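Local structure of pyridoxamine 5'-phosphate oxidase-related, FMN-binding protein (Paracoccus denitrificans, 6VNA) at residues A[57-62]-A[126-131]; A[25-30]-A[42-47]; A[96-101]-A[132-137]; A[19-24]-A[76-81]. The protein probably acts as a noncanonical heme oxygenase that degrades c-type heme, built on the split-barrel scaffold of the FMN-binding pyridoxamine 5'-phosphate oxidase family. All coordinates share one frame; numbering follows the deposited sequence.

From the N terminus, helix 11-23 runs straight into the hairpin of strands 26-32 and 39-48, whose short loop is closed by contact 2. Contact 4 brings the end of that helix onto strand 73-79, closing a longer loop in which contact 2 is nested. Strand 54-59, next to 39-48 in the sheet, opens contact 1, which closes on strand 128-135; its loop crosses those of contacts 3 and 4, because their segments alternate with its own. Contact 3 begins at strand 92-101 and ends on the later half of strand 128-135 and the corner after it. Contacts 1, 2 and 3 join neighbouring strands of one curled antiparallel sheet, and contact 4 lays a helix against it.

Contact 1 (A[57-62]-A[126-131]); sequences LLAGLA and PDFRFW
Leu58 and Arg129 form an antiparallel hydrogen-bonded pair, flanked by the non-hydrogen-bonded pairs Leu57-Phe130 and Ala59-Phe128, and the two short strands run at 140° to each other. Leu58 N donates to Arg129 O at 2.9 Å, and Arg129 N returns a bond to Leu58 O at 2.8 Å. Past the strand end, Gly60 N reaches Asp127 O at 2.8 Å, so the pairing extends into the type I turn of Ala59 to Ala62.

Three methyl groups lie over aromatic faces. With its CG anti to the backbone N (chi1 180°), Leu57 sends CD1 over the centre of the Phe130 ring, 3.9 Å from the centroid and only 7° off the normal. Ala59 CB sits over one face of Phe128, 3.6 Å from CZ, a CH-pi contact. On the opposite face of the sheet, Leu58 CD1 lies 3.8 Å from Trp131 CD1, over the five-membered ring, the two side chains crossing at about a right angle.

Tyr122 stacks on Phe128, and Trp112 meets Phe130 edge-to-face. Beyond the face of Leu58 and Trp131, His64 and Leu68 of helix 63-70 pack on Leu58 and Leu68 also on Trp131, which leans in addition on Ala99 and Pro101 of strand 92-101.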
loop_
_atom_site.group_PDB
_atom_site.type_symbol
_atom_site.label_atom_id
_atom_site.label_comp_id
_atom_site.label_asym_id
_atom_site.label_seq_id
_atom_site.Cartn_x
_atom_site.Cartn_y
_atom_site.Cartn_z
ATOM N N LEU A 57 12.909 -2.656 3.272
ATOM C CA LEU A 57 13.704 -3.887 3.504
ATOM C C LEU A 57 12.839 -5.074 3.052
ATOM O O LEU A 57 11.824 -5.369 3.724
ATOM C CB LEU A 57 14.084 -3.938 4.985
ATOM C CG LEU A 57 14.905 -5.143 5.447
ATOM C CD1 LEU A 57 16.211 -5.251 4.693
ATOM C CD2 LEU A 57 15.185 -5.065 6.942
ATOM N N LEU A 58 13.192 -5.699 1.924
ATOM C CA LEU A 58 12.388 -6.779 1.294
ATOM C C LEU A 58 13.185 -8.078 1.308
ATOM O O LEU A 58 14.411 -8.008 1.186
ATOM C CB LEU A 58 12.034 -6.377 -0.140
ATOM C CG LEU A 58 11.365 -5.014 -0.311
ATOM C CD1 LEU A 58 10.951 -4.790 -1.746
ATOM C CD2 LEU A 58 10.158 -4.864 0.588
ATOM N N ALA A 59 12.490 -9.205 1.487
ATOM C CA ALA A 59 12.962 -10.573 1.160
ATOM C C ALA A 59 13.227 -10.619 -0.350
ATOM O O ALA A 59 12.277 -10.411 -1.138
ATOM C CB ALA A 59 11.947 -11.600 1.585
ATOM N N GLY A 60 14.483 -10.843 -0.734
ATOM C CA GLY A 60 14.988 -10.683 -2.112
ATOM C C GLY A 60 14.229 -11.481 -3.167
ATOM O O GLY A 60 14.328 -11.079 -4.331
ATOM N N LEU A 61 13.517 -12.560 -2.811
ATOM C CA LEU A 61 12.835 -13.458 -3.795
ATOM C C LEU A 61 11.324 -13.549 -3.556
ATOM O O LEU A 61 10.676 -14.300 -4.281
ATOM C CB LEU A 61 13.483 -14.839 -3.721
ATOM C CG LEU A 61 14.857 -14.929 -4.367
ATOM C CD1 LEU A 61 15.319 -16.365 -4.394
ATOM C CD2 LEU A 61 14.846 -14.357 -5.774
ATOM N N ALA A 62 10.783 -12.777 -2.616
ATOM C CA ALA A 62 9.331 -12.564 -2.425
ATOM C C ALA A 62 8.724 -11.896 -3.666
ATOM O O ALA A 62 9.446 -11.166 -4.369
ATOM C CB ALA A 62 9.090 -11.714 -1.193
ATOM N N PRO A 126 21.211 -12.609 5.587
ATOM C CA PRO A 126 20.157 -13.509 5.098
ATOM C C PRO A 126 19.900 -13.305 3.590
ATOM O O PRO A 126 20.845 -13.074 2.848
ATOM C CB PRO A 126 18.942 -13.146 5.973
ATOM C CG PRO A 126 19.545 -12.686 7.275
ATOM C CD PRO A 126 20.840 -12.008 6.878
ATOM N N ASP A 127 18.629 -13.397 3.176
ATOM C CA ASP A 127 18.141 -13.163 1.788
ATOM C C ASP A 127 17.513 -11.763 1.670
ATOM O O ASP A 127 16.861 -11.508 0.653
ATOM C CB ASP A 127 17.144 -14.256 1.374
ATOM C CG ASP A 127 16.388 -14.913 2.524
ATOM O OD1 ASP A 127 17.049 -15.318 3.503
ATOM O OD2 ASP A 127 15.144 -15.026 2.436
ATOM N N PHE A 128 17.729 -10.871 2.646
ATOM C CA PHE A 128 16.975 -9.599 2.802
ATOM C C PHE A 128 17.802 -8.425 2.288
ATOM O O PHE A 128 19.016 -8.401 2.513
ATOM C CB PHE A 128 16.536 -9.408 4.252
ATOM C CG PHE A 128 15.199 -10.036 4.560
ATOM C CD1 PHE A 128 15.120 -11.361 4.946
ATOM C CD2 PHE A 128 14.025 -9.306 4.418
ATOM C CE1 PHE A 128 13.888 -11.941 5.207
ATOM C CE2 PHE A 128 12.796 -9.888 4.680
ATOM C CZ PHE A 128 12.731 -11.209 5.059
ATOM N N ARG A 129 17.135 -7.473 1.630
ATOM C CA ARG A 129 17.796 -6.412 0.840
ATOM C C ARG A 129 17.115 -5.058 1.023
ATOM O O ARG A 129 15.862 -4.994 1.013
ATOM C CB ARG A 129 17.698 -6.724 -0.651
ATOM C CG ARG A 129 18.630 -7.812 -1.151
ATOM C CD ARG A 129 18.436 -7.879 -2.655
ATOM N NE ARG A 129 19.150 -6.841 -3.391
ATOM C CZ ARG A 129 19.077 -6.654 -4.708
ATOM N NH1 ARG A 129 18.312 -7.424 -5.472
ATOM N NH2 ARG A 129 19.783 -5.685 -5.260
ATOM N N PHE A 130 17.931 -4.008 1.022
ATOM C CA PHE A 130 17.481 -2.602 1.084
ATOM C C PHE A 130 17.219 -2.098 -0.331
ATOM O O PHE A 130 18.077 -2.326 -1.201
ATOM C CB PHE A 130 18.512 -1.727 1.802
ATOM C CG PHE A 130 18.598 -1.978 3.282
ATOM C CD1 PHE A 130 17.665 -1.424 4.150
ATOM C CD2 PHE A 130 19.595 -2.781 3.806
ATOM C CE1 PHE A 130 17.750 -1.647 5.516
ATOM C CE2 PHE A 130 19.676 -3.006 5.172
ATOM C CZ PHE A 130 18.751 -2.439 6.024
ATOM N N TRP A 131 16.080 -1.420 -0.505
ATOM C CA TRP A 131 15.663 -0.638 -1.701
ATOM C C TRP A 131 15.338 0.809 -1.301
ATOM O O TRP A 131 14.475 0.983 -0.414
ATOM C CB TRP A 131 14.411 -1.258 -2.315
ATOM C CG TRP A 131 14.580 -2.633 -2.872
ATOM C CD1 TRP A 131 14.626 -3.823 -2.205
ATOM C CD2 TRP A 131 14.637 -2.952 -4.267
ATOM N NE1 TRP A 131 14.747 -4.861 -3.096
ATOM C CE2 TRP A 131 14.757 -4.356 -4.366
ATOM C CE3 TRP A 131 14.620 -2.174 -5.430
ATOM C CZ2 TRP A 131 14.852 -5.002 -5.594
ATOM C CZ3 TRP A 131 14.721 -2.814 -6.645
ATOM C CH2 TRP A 131 14.827 -4.206 -6.720
#

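Contact 2 (A[25-30]-A[42-47])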
loop_
_atom_site.group_PDB
_atom_site.type_symbol
_atom_site.label_atom_id
_atom_site.label_comp_id
_atom_site.label_asym_id
_atom_site.label_seq_id
_atom_site.Cartn_x
_atom_site.Cartn_y
_atom_site.Cartn_z
ATOM N N ARG A 25 7.625 3.133 10.310
ATOM C CA ARG A 25 8.349 1.845 10.510
ATOM C C ARG A 25 7.835 0.783 9.510
ATOM O O ARG A 25 8.574 -0.145 9.213
ATOM C CB ARG A 25 8.211 1.425 11.982
ATOM C CG ARG A 25 8.804 2.420 12.974
ATOM C CD ARG A 25 10.300 2.631 12.760
ATOM N NE ARG A 25 10.957 3.567 13.671
ATOM C CZ ARG A 25 11.043 4.881 13.499
ATOM N NH1 ARG A 25 10.485 5.466 12.453
ATOM N NH2 ARG A 25 11.682 5.618 14.395
ATOM N N HIS A 26 6.613 0.918 8.996
ATOM C CA HIS A 26 5.979 -0.023 8.043
ATOM C C HIS A 26 5.228 0.772 6.995
ATOM O O HIS A 26 4.999 1.963 7.239
ATOM C CB HIS A 26 5.032 -0.995 8.758
ATOM C CG HIS A 26 5.702 -1.722 9.866
ATOM N ND1 HIS A 26 6.590 -2.749 9.630
ATOM C CD2 HIS A 26 5.641 -1.561 11.212
ATOM C CE1 HIS A 26 7.056 -3.194 10.783
ATOM N NE2 HIS A 26 6.482 -2.486 11.772
ATOM N N ALA A 27 4.841 0.112 5.894
ATOM C CA ALA A 27 4.023 0.727 4.836
ATOM C C ALA A 27 3.274 -0.336 4.032
ATOM O O ALA A 27 3.616 -1.546 4.133
ATOM C CB ALA A 27 4.911 1.537 3.928
ATOM N N SER A 28 2.313 0.123 3.232
ATOM C CA SER A 28 1.746 -0.656 2.112
ATOM C C SER A 28 2.574 -0.344 0.862
ATOM O O SER A 28 2.649 0.839 0.494
ATOM C CB SER A 28 0.295 -0.338 1.903
ATOM O OG SER A 28 -0.447 -0.622 3.057
ATOM N N LEU A 29 3.185 -1.348 0.243
ATOM C CA LEU A 29 3.969 -1.149 -1.013
ATOM C C LEU A 29 3.128 -1.643 -2.193
ATOM O O LEU A 29 2.562 -2.768 -2.119
ATOM C CB LEU A 29 5.293 -1.897 -0.909
ATOM C CG LEU A 29 6.081 -2.046 -2.211
ATOM C CD1 LEU A 29 6.753 -0.735 -2.618
ATOM C CD2 LEU A 29 7.112 -3.147 -2.059
ATOM N N GLY A 30 2.966 -0.786 -3.187
ATOM C CA GLY A 30 2.419 -1.159 -4.498
ATOM C C GLY A 30 3.519 -1.537 -5.483
ATOM O O GLY A 30 4.468 -0.721 -5.698
ATOM N N THR A 42 1.331 -5.119 -0.811
ATOM C CA THR A 42 1.927 -5.931 0.278
ATOM C C THR A 42 2.418 -5.006 1.404
ATOM O O THR A 42 2.759 -3.848 1.149
ATOM C CB THR A 42 3.082 -6.809 -0.218
ATOM O OG1 THR A 42 4.110 -5.956 -0.721
ATOM C CG2 THR A 42 2.693 -7.790 -1.299
ATOM N N ARG A 43 2.477 -5.531 2.620
ATOM C CA ARG A 43 2.945 -4.792 3.813
ATOM C C ARG A 43 4.447 -5.010 3.947
ATOM O O ARG A 43 4.855 -6.171 3.911
ATOM C CB ARG A 43 2.232 -5.260 5.084
ATOM C CG ARG A 43 2.683 -4.489 6.313
ATOM C CD ARG A 43 1.873 -4.868 7.516
ATOM N NE ARG A 43 0.614 -4.156 7.575
ATOM C CZ ARG A 43 -0.369 -4.436 8.427
ATOM N NH1 ARG A 43 -0.239 -5.428 9.291
ATOM N NH2 ARG A 43 -1.479 -3.712 8.417
ATOM N N ILE A 44 5.201 -3.935 4.148
ATOM C CA ILE A 44 6.689 -3.974 4.242
ATOM C C ILE A 44 7.210 -3.166 5.438
ATOM O O ILE A 44 6.570 -2.192 5.851
ATOM C CB ILE A 44 7.317 -3.432 2.947
ATOM C CG1 ILE A 44 6.916 -1.978 2.683
ATOM C CG2 ILE A 44 6.983 -4.339 1.776
ATOM C CD1 ILE A 44 7.949 -1.189 1.913
ATOM N N ALA A 45 8.385 -3.538 5.920
ATOM C CA ALA A 45 9.205 -2.699 6.818
ATOM C C ALA A 45 9.736 -1.550 5.966
ATOM O O ALA A 45 10.224 -1.805 4.855
ATOM C CB ALA A 45 10.308 -3.502 7.462
ATOM N N LEU A 46 9.505 -0.329 6.411
ATOM C CA LEU A 46 9.920 0.892 5.691
ATOM C C LEU A 46 10.305 1.977 6.696
ATOM O O LEU A 46 9.494 2.296 7.576
ATOM C CB LEU A 46 8.784 1.414 4.816
ATOM C CG LEU A 46 9.169 2.681 4.053
ATOM C CD1 LEU A 46 9.766 2.323 2.694
ATOM C CD2 LEU A 46 7.990 3.610 3.909
ATOM N N GLN A 47 11.495 2.532 6.517
ATOM C CA GLN A 47 12.009 3.728 7.220
ATOM C C GLN A 47 12.505 4.707 6.152
ATOM O O GLN A 47 12.234 4.460 4.971
ATOM C CB GLN A 47 13.104 3.279 8.181
ATOM C CG GLN A 47 12.630 2.246 9.187
ATOM C CD GLN A 47 13.725 1.871 10.156
ATOM O OE1 GLN A 47 14.696 2.601 10.340
ATOM N NE2 GLN A 47 13.612 0.696 10.740
HETATM O O HOH W 1 3.758 -5.289 -3.482
#
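Ala27 and Ile44 face each other as a hydrogen-bonded pair in the beta hairpin of strands 26-32 and 39-48, part of the split-barrel sheet expected of this FMN-binding family. Ala27 N donates to Ile44 O and Ile44 N to Ala27 O, each at 2.9 Å; Leu29 and Thr42 exchange a second such pair, with Leu29 N to Thr42 O at 2.7 Å. Near the start of the hairpin Leu46 N reaches Arg25 O from above the carbonyl plane, bent at the oxygen though nearly straight at the hydrogen.

On the buried face, Ile44 has CG1 between its backbone N and carbonyl carbon (chi1 61°), which brings CD1 to 3.9 Å from Leu29 CB and CG2 to 4.0 Å from Leu29 CD2. Ala27 CB rests 3.7 Å from Leu46 CD2. An alanine in place of Ile44 lacks CG1, CG2 and CD1, and a gap would probably open beside Leu29 CB and CD2.

Leu76 closes over both Leu29 and Ile44, and Ala56 and Leu58 of strand 54-59 flank Ile44. The opposite face, carrying Ser28 and Arg43, meets the second subunit: Ser28 OG hydrogen-bonds to Ser28 OG of that chain, and Arg43 NH1 to its Ala87 O. At the Leu29-Thr42 end, one water bridges the strands, donating to Leu29 O at 3.1 Å and sharing a hydrogen bond of 2.9 Å with Thr42 OG1.

Contact 3 (A[96-101]-A[132-137])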
loop_
_atom_site.group_PDB
_atom_site.type_symbol
_atom_site.label_atom_id
_atom_site.label_comp_id
_atom_site.label_asym_id
_atom_site.label_seq_id
_atom_site.Cartn_x
_atom_site.Cartn_y
_atom_site.Cartn_z
ATOM N N LEU A 96 4.273 8.068 -5.162
ATOM C CA LEU A 96 4.641 7.433 -6.454
ATOM C C LEU A 96 6.160 7.572 -6.588
ATOM O O LEU A 96 6.647 8.689 -6.458
ATOM C CB LEU A 96 3.924 8.130 -7.615
ATOM C CG LEU A 96 2.392 8.099 -7.638
ATOM C CD1 LEU A 96 1.857 8.795 -8.881
ATOM C CD2 LEU A 96 1.836 6.689 -7.577
ATOM N N GLY A 97 6.872 6.464 -6.799
ATOM C CA GLY A 97 8.342 6.459 -6.797
ATOM C C GLY A 97 8.897 5.423 -7.749
ATOM O O GLY A 97 8.077 4.713 -8.395
ATOM N N ARG A 98 10.233 5.348 -7.817
ATOM C CA ARG A 98 10.983 4.281 -8.520
ATOM C C ARG A 98 11.952 3.632 -7.523
ATOM O O ARG A 98 12.685 4.347 -6.849
ATOM C CB ARG A 98 11.645 4.829 -9.793
ATOM C CG ARG A 98 12.566 6.032 -9.611
ATOM C CD ARG A 98 11.897 7.388 -9.832
ATOM N NE ARG A 98 12.624 8.310 -10.712
ATOM C CZ ARG A 98 13.704 9.025 -10.384
ATOM N NH1 ARG A 98 14.246 8.932 -9.181
ATOM N NH2 ARG A 98 14.252 9.828 -11.280
ATOM N N ALA A 99 11.929 2.306 -7.431
ATOM C CA ALA A 99 12.767 1.511 -6.518
ATOM C C ALA A 99 14.175 1.406 -7.103
ATOM O O ALA A 99 14.296 1.287 -8.324
ATOM C CB ALA A 99 12.153 0.150 -6.310
ATOM N N VAL A 100 15.184 1.449 -6.241
ATOM C CA VAL A 100 16.630 1.360 -6.585
ATOM C C VAL A 100 17.312 0.544 -5.497
ATOM O O VAL A 100 17.261 0.927 -4.344
ATOM C CB VAL A 100 17.273 2.757 -6.694
ATOM C CG1 VAL A 100 18.760 2.666 -7.029
ATOM C CG2 VAL A 100 16.538 3.635 -7.697
ATOM N N PRO A 101 17.981 -0.584 -5.808
ATOM C CA PRO A 101 18.780 -1.286 -4.806
ATOM C C PRO A 101 19.720 -0.301 -4.096
ATOM O O PRO A 101 20.290 0.565 -4.729
ATOM C CB PRO A 101 19.552 -2.331 -5.619
ATOM C CG PRO A 101 18.669 -2.567 -6.828
ATOM C CD PRO A 101 18.017 -1.233 -7.128
ATOM N N ARG A 132 15.941 1.799 -1.965
ATOM C CA ARG A 132 15.510 3.214 -1.890
ATOM C C ARG A 132 14.329 3.389 -2.837
ATOM O O ARG A 132 14.430 2.943 -3.980
ATOM C CB ARG A 132 16.637 4.170 -2.290
ATOM C CG ARG A 132 17.767 4.241 -1.276
ATOM C CD ARG A 132 18.985 4.948 -1.841
ATOM N NE ARG A 132 18.677 6.273 -2.358
ATOM C CZ ARG A 132 18.700 7.399 -1.652
ATOM N NH1 ARG A 132 18.994 7.385 -0.362
ATOM N NH2 ARG A 132 18.404 8.542 -2.240
ATOM N N ILE A 133 13.246 4.008 -2.383
ATOM C CA ILE A 133 12.087 4.320 -3.262
ATOM C C ILE A 133 12.092 5.826 -3.451
ATOM O O ILE A 133 11.614 6.538 -2.548
ATOM C CB ILE A 133 10.776 3.743 -2.695
ATOM C CG1 ILE A 133 10.888 2.223 -2.578
ATOM C CG2 ILE A 133 9.592 4.130 -3.565
ATOM C CD1 ILE A 133 9.892 1.607 -1.671
ATOM N N GLU A 134 12.688 6.272 -4.560
ATOM C CA GLU A 134 12.937 7.699 -4.860
ATOM C C GLU A 134 11.626 8.315 -5.312
ATOM O O GLU A 134 11.026 7.857 -6.273
ATOM C CB GLU A 134 14.025 7.853 -5.915
ATOM C CG GLU A 134 15.385 7.374 -5.443
ATOM C CD GLU A 134 16.431 7.277 -6.544
ATOM O OE1 GLU A 134 16.068 7.515 -7.716
ATOM O OE2 GLU A 134 17.603 6.957 -6.226
ATOM N N PRO A 135 11.108 9.327 -4.591
ATOM C CA PRO A 135 9.814 9.901 -4.932
ATOM C C PRO A 135 9.859 10.775 -6.183
ATOM O O PRO A 135 10.800 11.507 -6.365
ATOM C CB PRO A 135 9.420 10.721 -3.688
ATOM C CG PRO A 135 10.732 11.010 -2.986
ATOM C CD PRO A 135 11.653 9.860 -3.331
ATOM N N VAL A 136 8.799 10.659 -6.972
ATOM C CA VAL A 136 8.433 11.548 -8.102
ATOM C C VAL A 136 7.329 12.497 -7.623
ATOM O O VAL A 136 7.500 13.714 -7.805
ATOM C CB VAL A 136 7.977 10.702 -9.312
ATOM C CG1 VAL A 136 7.421 11.550 -10.436
ATOM C CG2 VAL A 136 9.092 9.806 -9.820
ATOM N N SER A 137 6.239 11.955 -7.052
ATOM C CA SER A 137 5.047 12.719 -6.597
ATOM C C SER A 137 4.405 12.108 -5.330
ATOM O O SER A 137 4.749 10.971 -4.933
ATOM C CB SER A 137 4.050 12.838 -7.719
ATOM O OG SER A 137 3.269 11.659 -7.832
#
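Arg98 and Glu134, on strands 92-101 and 128-135 of the antiparallel sheet, meet both through their backbones, as a hydrogen-bonded pair, and through their side chains. The tight part is the backbone and the face of Gly97, Ala99 and Ile133. Gly97 CA passes 3.1 Å from Glu134 O, where a CB would clash with that oxygen and with Ile133 CG2. As the chain turns a corner at Val136, this residue and Ser137 both face Leu96 in a classic beta bulge: Val136 N bonds to Leu96 O at 3.0 Å, Ser137 N reaches the same oxygen more weakly, and Leu96 N donates to Ser137 O.

The other face is looser and more exposed. Arg98, bent at chi2 and chi3, forms a salt bridge from NH1 to Glu134 OE1 at 2.7 Å, the guanidinium and carboxylate planes 51° apart. Val136 CG2 lies 3.7 Å from Arg98 CD, the two side chains crossing at about a right angle. An alanine in place of Glu134 removes the carboxylate, and the Arg98 guanidinium, without its charge partner, would probably turn more freely.

Arg132 pairs separately with Asp49 and Asp51. The single NH1-OE1 link implies a surface ion pair added to strands the backbone already joins.

Contact 4 (A[19-24]-A[76-81]); sequences QLLEAA and LLIAAE
Ile78 packs against Leu20, Leu21 and Ala24, and this apolar packing makes up most of the contact. Its CB points toward the helix end, and the two branches part: CG2, anti to the backbone N, meets Ala24 CB at 3.7 Å and lies 3.9 Å from Leu20 O, whereas CD1 reaches Leu21 CD2 at 3.4 Å. That last pair is tighter than usual for two methyl carbons, and the Leu21 and Ile78 side chains cross there at about a right angle. Farther along, Leu20 CD2 rests 4.1 Å from Ala80 CB, covering the point where strand 73-79 gives way to loop.

The packing seats the C-terminal turn of helix 11-23 on the curled antiparallel sheet of the split-barrel fold, just before the chain enters strand 26-32, the neighbour of 73-79. Leu21 reaches across to Leu93 and Ile95 of strand 92-101 and to Pro54, while Ile78 also touches Leu46, so the leucine and isoleucine belong to a wider apolar layer.

Polar contact is indirect, for no hydrogen bond joins the two segments. One water spans them instead, donating to Leu20 O at 2.8 Å and to Ala79 O at 3.1 Å, which adds a partner for Leu20 O, already weakly bonded by Ala23 N. Glu81 extends back toward the helix end and sets OE2 3.7 Å from Ala24 CA. The same OE2 accepts a hydrogen bond from Arg25 N and a weak one from His26 N, so the carboxylate grips the backbone just where helix passes into strand.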
loop_
_atom_site.group_PDB
_atom_site.type_symbol
_atom_site.label_atom_id
_atom_site.label_comp_id
_atom_site.label_asym_id
_atom_site.label_seq_id
_atom_site.Cartn_x
_atom_site.Cartn_y
_atom_site.Cartn_z
ATOM N N GLN A 19 6.915 14.551 8.645
ATOM C CA GLN A 19 6.774 13.997 10.020
ATOM C C GLN A 19 6.305 12.537 9.917
ATOM O O GLN A 19 6.835 11.691 10.698
ATOM C CB GLN A 19 5.822 14.846 10.879
ATOM C CG GLN A 19 6.448 16.130 11.416
ATOM C CD GLN A 19 5.476 17.155 11.973
ATOM O OE1 GLN A 19 4.344 17.306 11.530
ATOM N NE2 GLN A 19 5.929 17.904 12.961
ATOM N N LEU A 20 5.356 12.257 9.013
ATOM C CA LEU A 20 4.878 10.883 8.710
ATOM C C LEU A 20 6.057 10.011 8.269
ATOM O O LEU A 20 6.187 8.857 8.783
ATOM C CB LEU A 20 3.787 10.918 7.631
ATOM C CG LEU A 20 2.430 11.422 8.118
ATOM C CD1 LEU A 20 1.396 11.434 7.010
ATOM C CD2 LEU A 20 1.935 10.570 9.281
ATOM N N LEU A 21 6.902 10.508 7.368
ATOM C CA LEU A 21 8.045 9.697 6.874
ATOM C C LEU A 21 9.046 9.443 8.015
ATOM O O LEU A 21 9.524 8.293 8.119
ATOM C CB LEU A 21 8.683 10.383 5.662
ATOM C CG LEU A 21 7.908 10.202 4.354
ATOM C CD1 LEU A 21 8.214 11.317 3.364
ATOM C CD2 LEU A 21 8.220 8.857 3.743
ATOM N N GLU A 22 9.322 10.439 8.867
ATOM C CA GLU A 22 10.258 10.297 10.025
ATOM C C GLU A 22 9.728 9.252 11.010
ATOM O O GLU A 22 10.546 8.494 11.561
ATOM C CB GLU A 22 10.480 11.650 10.703
ATOM C CG GLU A 22 11.262 11.570 12.011
ATOM C CD GLU A 22 12.669 11.002 11.906
ATOM O OE1 GLU A 22 13.334 11.266 10.879
ATOM O OE2 GLU A 22 13.095 10.291 12.856
ATOM N N ALA A 23 8.404 9.162 11.189
ATOM C CA ALA A 23 7.759 8.245 12.165
ATOM C C ALA A 23 7.548 6.836 11.583
ATOM O O ALA A 23 7.341 5.915 12.377
ATOM C CB ALA A 23 6.457 8.850 12.626
ATOM N N ALA A 24 7.614 6.671 10.256
ATOM C CA ALA A 24 7.280 5.426 9.515
ATOM C C ALA A 24 8.199 4.263 9.908
ATOM O O ALA A 24 9.412 4.408 9.823
ATOM C CB ALA A 24 7.358 5.690 8.029
ATOM N N LEU A 76 3.927 3.767 -2.416
ATOM C CA LEU A 76 3.897 3.595 -0.932
ATOM C C LEU A 76 2.698 4.360 -0.382
ATOM O O LEU A 76 2.497 5.528 -0.827
ATOM C CB LEU A 76 5.168 4.147 -0.283
ATOM C CG LEU A 76 6.472 3.460 -0.630
ATOM C CD1 LEU A 76 7.656 4.304 -0.171
ATOM C CD2 LEU A 76 6.534 2.082 -0.009
ATOM N N LEU A 77 1.940 3.711 0.511
ATOM C CA LEU A 77 1.043 4.349 1.506
ATOM C C LEU A 77 1.715 4.322 2.881
ATOM O O LEU A 77 2.095 3.231 3.367
ATOM C CB LEU A 77 -0.286 3.599 1.591
ATOM C CG LEU A 77 -1.343 4.281 2.463
ATOM C CD1 LEU A 77 -1.514 5.748 2.058
ATOM C CD2 LEU A 77 -2.678 3.552 2.355
ATOM N N ILE A 78 1.825 5.480 3.505
ATOM C CA ILE A 78 2.423 5.635 4.864
ATOM C C ILE A 78 1.361 6.286 5.752
ATOM O O ILE A 78 0.913 7.390 5.456
ATOM C CB ILE A 78 3.734 6.427 4.741
ATOM C CG1 ILE A 78 4.702 5.685 3.822
ATOM C CG2 ILE A 78 4.340 6.723 6.102
ATOM C CD1 ILE A 78 5.838 6.531 3.329
ATOM N N ALA A 79 0.890 5.570 6.753
ATOM C CA ALA A 79 -0.121 6.053 7.711
ATOM C C ALA A 79 0.567 6.200 9.064
ATOM O O ALA A 79 1.676 5.670 9.238
ATOM C CB ALA A 79 -1.304 5.112 7.753
ATOM N N ALA A 80 -0.047 6.988 9.942
ATOM C CA ALA A 80 0.339 7.150 11.358
ATOM C C ALA A 80 -0.020 5.855 12.097
ATOM O O ALA A 80 -1.227 5.572 12.245
ATOM C CB ALA A 80 -0.379 8.355 11.903
ATOM N N GLU A 81 0.982 5.085 12.518
ATOM C CA GLU A 81 0.777 3.724 13.085
ATOM C C GLU A 81 0.082 3.863 14.455
ATOM O O GLU A 81 -0.769 3.005 14.776
ATOM C CB GLU A 81 2.106 2.948 13.078
ATOM C CG GLU A 81 2.535 2.474 11.667
ATOM C CD GLU A 81 4.039 2.293 11.390
ATOM O OE1 GLU A 81 4.635 1.291 11.881
ATOM O OE2 GLU A 81 4.631 3.143 10.658
HETATM O O HOH W 2 4.245 7.214 9.919
#